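Local structure of RNA-dependent RNA polymerase (Dera Ghazi Khan orthonairovirus, 6DX2) at residues E34-D39 with H150-Q155; F49-S54 with T140-K145. The protein probably copies viral RNA as a whole, and contributes here its N-terminal OTU cysteine protease domain, a deubiquitinase. All blocks are in the same frame, centred on the assembly; numbering follows the deposited sequence.

Contact 1. Residues E34-D39 with H150-Q155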
loop_
_atom_site.group_PDB
_atom_site.type_symbol
_atom_site.label_atom_id
_atom_site.label_comp_id
_atom_site.label_asym_id
_atom_site.label_seq_id
_atom_site.Cartn_x
_atom_site.Cartn_y
_atom_site.Cartn_z
ATOM N N GLU A 34 10.324 4.455 8.613
ATOM C CA GLU A 34 10.414 3.545 9.729
ATOM C C GLU A 34 10.858 2.163 9.251
ATOM O O GLU A 34 10.444 1.696 8.198
ATOM C CB GLU A 34 9.078 3.438 10.474
ATOM C CG GLU A 34 9.051 2.310 11.523
ATOM C CD GLU A 34 9.689 2.716 12.841
ATOM O OE1 GLU A 34 9.841 1.848 13.728
ATOM O OE2 GLU A 34 10.029 3.909 12.997
ATOM N N LYS A 35 11.719 1.521 10.028
ATOM C CA LYS A 35 12.266 0.212 9.703
ATOM C C LYS A 35 11.312 -0.910 10.132
ATOM O O LYS A 35 10.849 -0.914 11.278
ATOM C CB LYS A 35 13.593 0.059 10.442
ATOM C CG LYS A 35 13.410 0.156 11.974
ATOM C CD LYS A 35 14.684 0.531 12.722
ATOM C CE LYS A 35 14.561 1.897 13.408
ATOM N NZ LYS A 35 15.899 2.516 13.701
ATOM N N VAL A 36 10.994 -1.841 9.224
ATOM C CA VAL A 36 10.301 -3.065 9.629
ATOM C C VAL A 36 11.133 -4.253 9.152
ATOM O O VAL A 36 11.945 -4.128 8.217
ATOM C CB VAL A 36 8.866 -3.162 9.056
ATOM C CG1 VAL A 36 8.002 -2.005 9.505
ATOM C CG2 VAL A 36 8.905 -3.316 7.546
ATOM N N PRO A 37 10.939 -5.403 9.758
ATOM C CA PRO A 37 11.772 -6.571 9.393
ATOM C C PRO A 37 11.605 -6.928 7.923
ATOM O O PRO A 37 10.494 -6.919 7.387
ATOM C CB PRO A 37 11.251 -7.690 10.307
ATOM C CG PRO A 37 10.724 -6.976 11.494
ATOM C CD PRO A 37 10.062 -5.711 10.908
ATOM N N GLY A 38 12.718 -7.260 7.274
ATOM C CA GLY A 38 12.705 -7.390 5.829
ATOM C C GLY A 38 12.291 -8.724 5.232
ATOM O O GLY A 38 12.735 -9.084 4.139
ATOM N N ASP A 39 11.421 -9.455 5.875
ATOM C CA ASP A 39 10.961 -10.686 5.264
ATOM C C ASP A 39 9.743 -10.403 4.377
ATOM O O ASP A 39 9.289 -9.262 4.231
ATOM C CB ASP A 39 10.601 -11.741 6.301
ATOM C CG ASP A 39 9.493 -11.286 7.269
ATOM O OD1 ASP A 39 8.445 -10.787 6.810
ATOM O OD2 ASP A 39 9.644 -11.471 8.511
ATOM N N HIS A 150 11.794 -4.085 -0.959
ATOM C CA HIS A 150 11.231 -4.099 0.375
ATOM C C HIS A 150 10.267 -2.938 0.544
ATOM O O HIS A 150 10.270 -1.981 -0.227
ATOM C CB HIS A 150 12.356 -4.072 1.432
ATOM C CG HIS A 150 13.150 -5.345 1.461
ATOM N ND1 HIS A 150 14.377 -5.473 0.843
ATOM C CD2 HIS A 150 12.880 -6.555 2.017
ATOM C CE1 HIS A 150 14.836 -6.700 1.028
ATOM N NE2 HIS A 150 13.947 -7.376 1.737
ATOM N N ILE A 151 9.340 -3.110 1.469
ATOM C CA ILE A 151 8.347 -2.111 1.782
ATOM C C ILE A 151 8.619 -1.647 3.190
ATOM O O ILE A 151 8.855 -2.466 4.097
ATOM C CB ILE A 151 6.913 -2.654 1.637
ATOM C CG1 ILE A 151 6.651 -2.953 0.172
ATOM C CG2 ILE A 151 5.865 -1.678 2.259
ATOM C CD1 ILE A 151 5.281 -3.336 -0.087
ATOM N N GLU A 152 8.622 -0.327 3.364
ATOM C CA GLU A 152 8.737 0.289 4.671
ATOM C C GLU A 152 7.630 1.323 4.853
ATOM O O GLU A 152 7.188 1.962 3.888
ATOM C CB GLU A 152 10.107 0.955 4.836
ATOM C CG GLU A 152 11.283 0.057 4.392
ATOM C CD GLU A 152 11.493 -1.195 5.263
ATOM O OE1 GLU A 152 10.985 -1.215 6.409
ATOM O OE2 GLU A 152 12.194 -2.147 4.799
ATOM N N PRO A 153 7.130 1.480 6.060
ATOM C CA PRO A 153 6.175 2.574 6.321
ATOM C C PRO A 153 6.854 3.945 6.279
ATOM O O PRO A 153 8.005 4.085 6.671
ATOM C CB PRO A 153 5.662 2.246 7.737
ATOM C CG PRO A 153 6.626 1.291 8.316
ATOM C CD PRO A 153 7.522 0.749 7.278
ATOM N N LEU A 154 6.115 4.960 5.832
ATOM C CA LEU A 154 6.536 6.358 5.904
ATOM C C LEU A 154 5.576 7.108 6.810
ATOM O O LEU A 154 4.389 6.829 6.792
ATOM C CB LEU A 154 6.482 6.997 4.500
ATOM C CG LEU A 154 7.445 6.317 3.493
ATOM C CD1 LEU A 154 6.993 6.854 2.087
ATOM C CD2 LEU A 154 8.886 6.678 3.875
ATOM N N GLN A 155 6.064 8.125 7.537
ATOM C CA GLN A 155 5.162 9.070 8.211
ATOM C C GLN A 155 5.555 10.489 7.865
ATOM O O GLN A 155 6.742 10.785 7.699
ATOM C CB GLN A 155 5.212 8.841 9.736
ATOM C CG GLN A 155 4.737 7.405 10.052
ATOM C CD GLN A 155 4.607 7.095 11.523
ATOM O OE1 GLN A 155 5.596 7.093 12.269
ATOM N NE2 GLN A 155 3.380 6.781 11.947
#
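The carboxylate of Glu152 turns onto the backbone of Val36. With CG anti to its own carbonyl carbon (chi1 -47°) and a second bend at chi2 (-66°), the chain folds over so that OE1 accepts a hydrogen bond from Val36 N at 2.9 Å, met nearly along the CD-OE1 axis. Where a paired strand would offer a carbonyl, a side chain is the acceptor. The side chains of Val36 and Glu152 run past each other in opposite directions, and Val36 CG2 comes within 3.2 Å of Glu152 OE1. The other methyl, Val36 CG1, touches the proline ring 3.6 Å from Pro153 CD, with CG close by. That same CD also presses on the backbone, 3.2 Å from Glu34 O, while the Glu34 side chain runs obliquely over the ring, CB 3.9 Å from Pro153 CG. One backbone hydrogen bond remains, Glu34 N to Pro153 O at 3.0 Å, which carries the pairing of strand 31-33 with strand 150-156 one step further. At the other end the edge of the His150 ring faces Gly38 O, with NE2 3.2 Å away. Behind, Ile151 and Pro153 rest on helix 42-52. Asp39 precedes the turn that leads into this helix, and its OD1 caps Asn41 N. As in other OTU proteases, the cysteine at the helix start is probably the nucleophile, and His150 is consistent with the catalytic histidine of this papain-like fold.

Contact 2. Residues F49-S54 with T140-K145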
loop_
_atom_site.group_PDB
_atom_site.type_symbol
_atom_site.label_atom_id
_atom_site.label_comp_id
_atom_site.label_asym_id
_atom_site.label_seq_id
_atom_site.Cartn_x
_atom_site.Cartn_y
_atom_site.Cartn_z
ATOM N N PHE A 49 2.106 -1.320 11.183
ATOM C CA PHE A 49 2.798 -0.250 11.904
ATOM C C PHE A 49 2.037 1.060 11.800
ATOM O O PHE A 49 1.912 1.791 12.802
ATOM C CB PHE A 49 4.218 -0.040 11.367
ATOM C CG PHE A 49 4.982 1.010 12.181
ATOM C CD1 PHE A 49 5.452 0.704 13.438
ATOM C CD2 PHE A 49 5.090 2.311 11.718
ATOM C CE1 PHE A 49 6.139 1.666 14.226
ATOM C CE2 PHE A 49 5.748 3.274 12.491
ATOM C CZ PHE A 49 6.269 2.932 13.739
ATOM N N LEU A 50 1.558 1.375 10.594
ATOM C CA LEU A 50 0.883 2.654 10.379
ATOM C C LEU A 50 -0.491 2.697 11.021
ATOM O O LEU A 50 -0.935 3.790 11.426
ATOM C CB LEU A 50 0.797 2.953 8.899
ATOM C CG LEU A 50 2.175 3.260 8.293
ATOM C CD1 LEU A 50 2.051 3.360 6.811
ATOM C CD2 LEU A 50 2.785 4.591 8.845
ATOM N N LEU A 51 -1.187 1.565 11.123
ATOM C CA LEU A 51 -2.516 1.592 11.743
ATOM C C LEU A 51 -2.461 1.486 13.263
ATOM O O LEU A 51 -3.261 2.134 13.947
ATOM C CB LEU A 51 -3.384 0.471 11.209
ATOM C CG LEU A 51 -3.634 0.527 9.727
ATOM C CD1 LEU A 51 -4.367 -0.751 9.302
ATOM C CD2 LEU A 51 -4.531 1.783 9.353
ATOM N N PHE A 52 -1.510 0.724 13.821
ATOM C CA PHE A 52 -1.498 0.379 15.232
ATOM C C PHE A 52 -0.239 0.789 15.985
ATOM O O PHE A 52 -0.191 0.579 17.200
ATOM C CB PHE A 52 -1.666 -1.151 15.414
ATOM C CG PHE A 52 -2.952 -1.688 14.814
ATOM C CD1 PHE A 52 -4.146 -1.580 15.502
ATOM C CD2 PHE A 52 -2.971 -2.264 13.560
ATOM C CE1 PHE A 52 -5.341 -2.043 14.915
ATOM C CE2 PHE A 52 -4.175 -2.752 12.982
ATOM C CZ PHE A 52 -5.327 -2.623 13.655
ATOM N N GLU A 53 0.793 1.311 15.309
ATOM C CA GLU A 53 2.103 1.582 15.909
ATOM C C GLU A 53 2.689 0.317 16.505
ATOM O O GLU A 53 3.393 0.341 17.515
ATOM C CB GLU A 53 2.035 2.711 16.955
ATOM C CG GLU A 53 1.587 4.056 16.376
ATOM C CD GLU A 53 2.681 4.818 15.579
ATOM O OE1 GLU A 53 2.298 5.627 14.703
ATOM O OE2 GLU A 53 3.899 4.646 15.818
ATOM N N SER A 54 2.396 -0.806 15.861
ATOM C CA SER A 54 2.854 -2.100 16.308
ATOM C C SER A 54 2.800 -3.013 15.097
ATOM O O SER A 54 2.025 -2.778 14.174
ATOM C CB SER A 54 1.967 -2.634 17.431
ATOM O OG SER A 54 2.124 -4.030 17.574
ATOM N N THR A 140 -3.397 11.752 5.134
ATOM C CA THR A 140 -4.234 10.779 5.815
ATOM C C THR A 140 -3.969 9.371 5.335
ATOM O O THR A 140 -4.554 8.443 5.871
ATOM C CB THR A 140 -5.738 11.129 5.598
ATOM O OG1 THR A 140 -6.050 11.151 4.198
ATOM C CG2 THR A 140 -6.055 12.509 6.122
ATOM N N ALA A 141 -3.172 9.211 4.298
ATOM C CA ALA A 141 -2.970 7.905 3.731
ATOM C C ALA A 141 -1.999 7.084 4.567
ATOM O O ALA A 141 -1.208 7.618 5.361
ATOM C CB ALA A 141 -2.415 8.033 2.298
ATOM N N LEU A 142 -2.018 5.794 4.299
ATOM C CA LEU A 142 -0.881 4.928 4.637
ATOM C C LEU A 142 0.107 5.040 3.489
ATOM O O LEU A 142 -0.131 4.510 2.395
ATOM C CB LEU A 142 -1.294 3.487 4.873
ATOM C CG LEU A 142 -2.479 3.131 5.754
ATOM C CD1 LEU A 142 -2.400 1.628 6.104
ATOM C CD2 LEU A 142 -2.589 3.892 6.967
ATOM N N ASN A 143 1.224 5.684 3.774
ATOM C CA ASN A 143 2.276 5.948 2.806
ATOM C C ASN A 143 3.298 4.847 2.940
ATOM O O ASN A 143 3.920 4.738 3.997
ATOM C CB ASN A 143 2.899 7.311 3.074
ATOM C CG ASN A 143 1.924 8.415 2.733
ATOM O OD1 ASN A 143 1.644 8.605 1.565
ATOM N ND2 ASN A 143 1.242 8.969 3.736
ATOM N N LEU A 144 3.533 4.119 1.844
ATOM C CA LEU A 144 4.466 2.993 1.843
ATOM C C LEU A 144 5.567 3.286 0.861
ATOM O O LEU A 144 5.282 3.719 -0.269
ATOM C CB LEU A 144 3.721 1.691 1.400
ATOM C CG LEU A 144 2.559 1.302 2.321
ATOM C CD1 LEU A 144 1.959 0.016 1.784
ATOM C CD2 LEU A 144 3.014 1.091 3.795
ATOM N N LYS A 145 6.799 3.031 1.287
ATOM C CA LYS A 145 7.954 3.169 0.431
ATOM C C LYS A 145 8.310 1.811 -0.115
ATOM O O LYS A 145 8.586 0.874 0.653
ATOM C CB LYS A 145 9.136 3.755 1.189
ATOM C CG LYS A 145 10.369 4.021 0.324
ATOM C CD LYS A 145 11.489 4.686 1.159
ATOM C CE LYS A 145 12.263 3.639 1.929
ATOM N NZ LYS A 145 13.188 4.272 2.909
#
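Helix 42-52 lies against one face of the central mixed sheet, and its last turn meets strand 142-147 mainly through leucine side chains. The side chain of Leu50 sets off toward the strand. Its CG is anti to the carbonyl carbon (chi1 -69°), and with chi2 extended (172°) CD1 touches two strand side chains: it lies 3.9 Å from Leu142 CB and 3.9 Å from Leu144 CD2. The same methyl rests on the backbone, 3.6 Å from Asn143 O, an atom that also accepts the amide of Leu154 on the next strand. The side chains of Leu142 and Leu50 lie alongside, pointing opposite ways, so that Leu142 CD2 ends 4.0 Å from Leu50 CB. This is the helix-on-sheet layer of the OTU protease domain, in which the helix that probably carries the nucleophile is seated on the strands. The Leu51 side chain meets that of Leu142 at about a right angle, and both methyls of Leu142 lie against the same side of one branch: Leu51 CD2 is 3.7 Å from Leu142 CD2 and 3.9 Å from Leu142 CD1. The side chain of Asn143, buried, gives its OD1 to Trp119 NE1 and its ND2 to Val138 O.

In the fold
The centres of contacts 1 and 2 are about 10 Å apart, and the two touch. Strands 142-147 and 150-156 follow each other in the chain and lie side by side, antiparallel, in the mixed sheet, joined by backbone pairs such as Glu152 O with Lys145 N. Helix 42-52 bridges both: Leu50 also packs on Pro153 and Gln155, and Phe49 on Glu34. Along the chain contact 2 is nested within the loop that contact 1 closes, so 34-39 and 49-54 come early and 140-145 and 150-155 late. Most of the domain's helices lie between, and the two contacts together join the early loop and helix to the late strands.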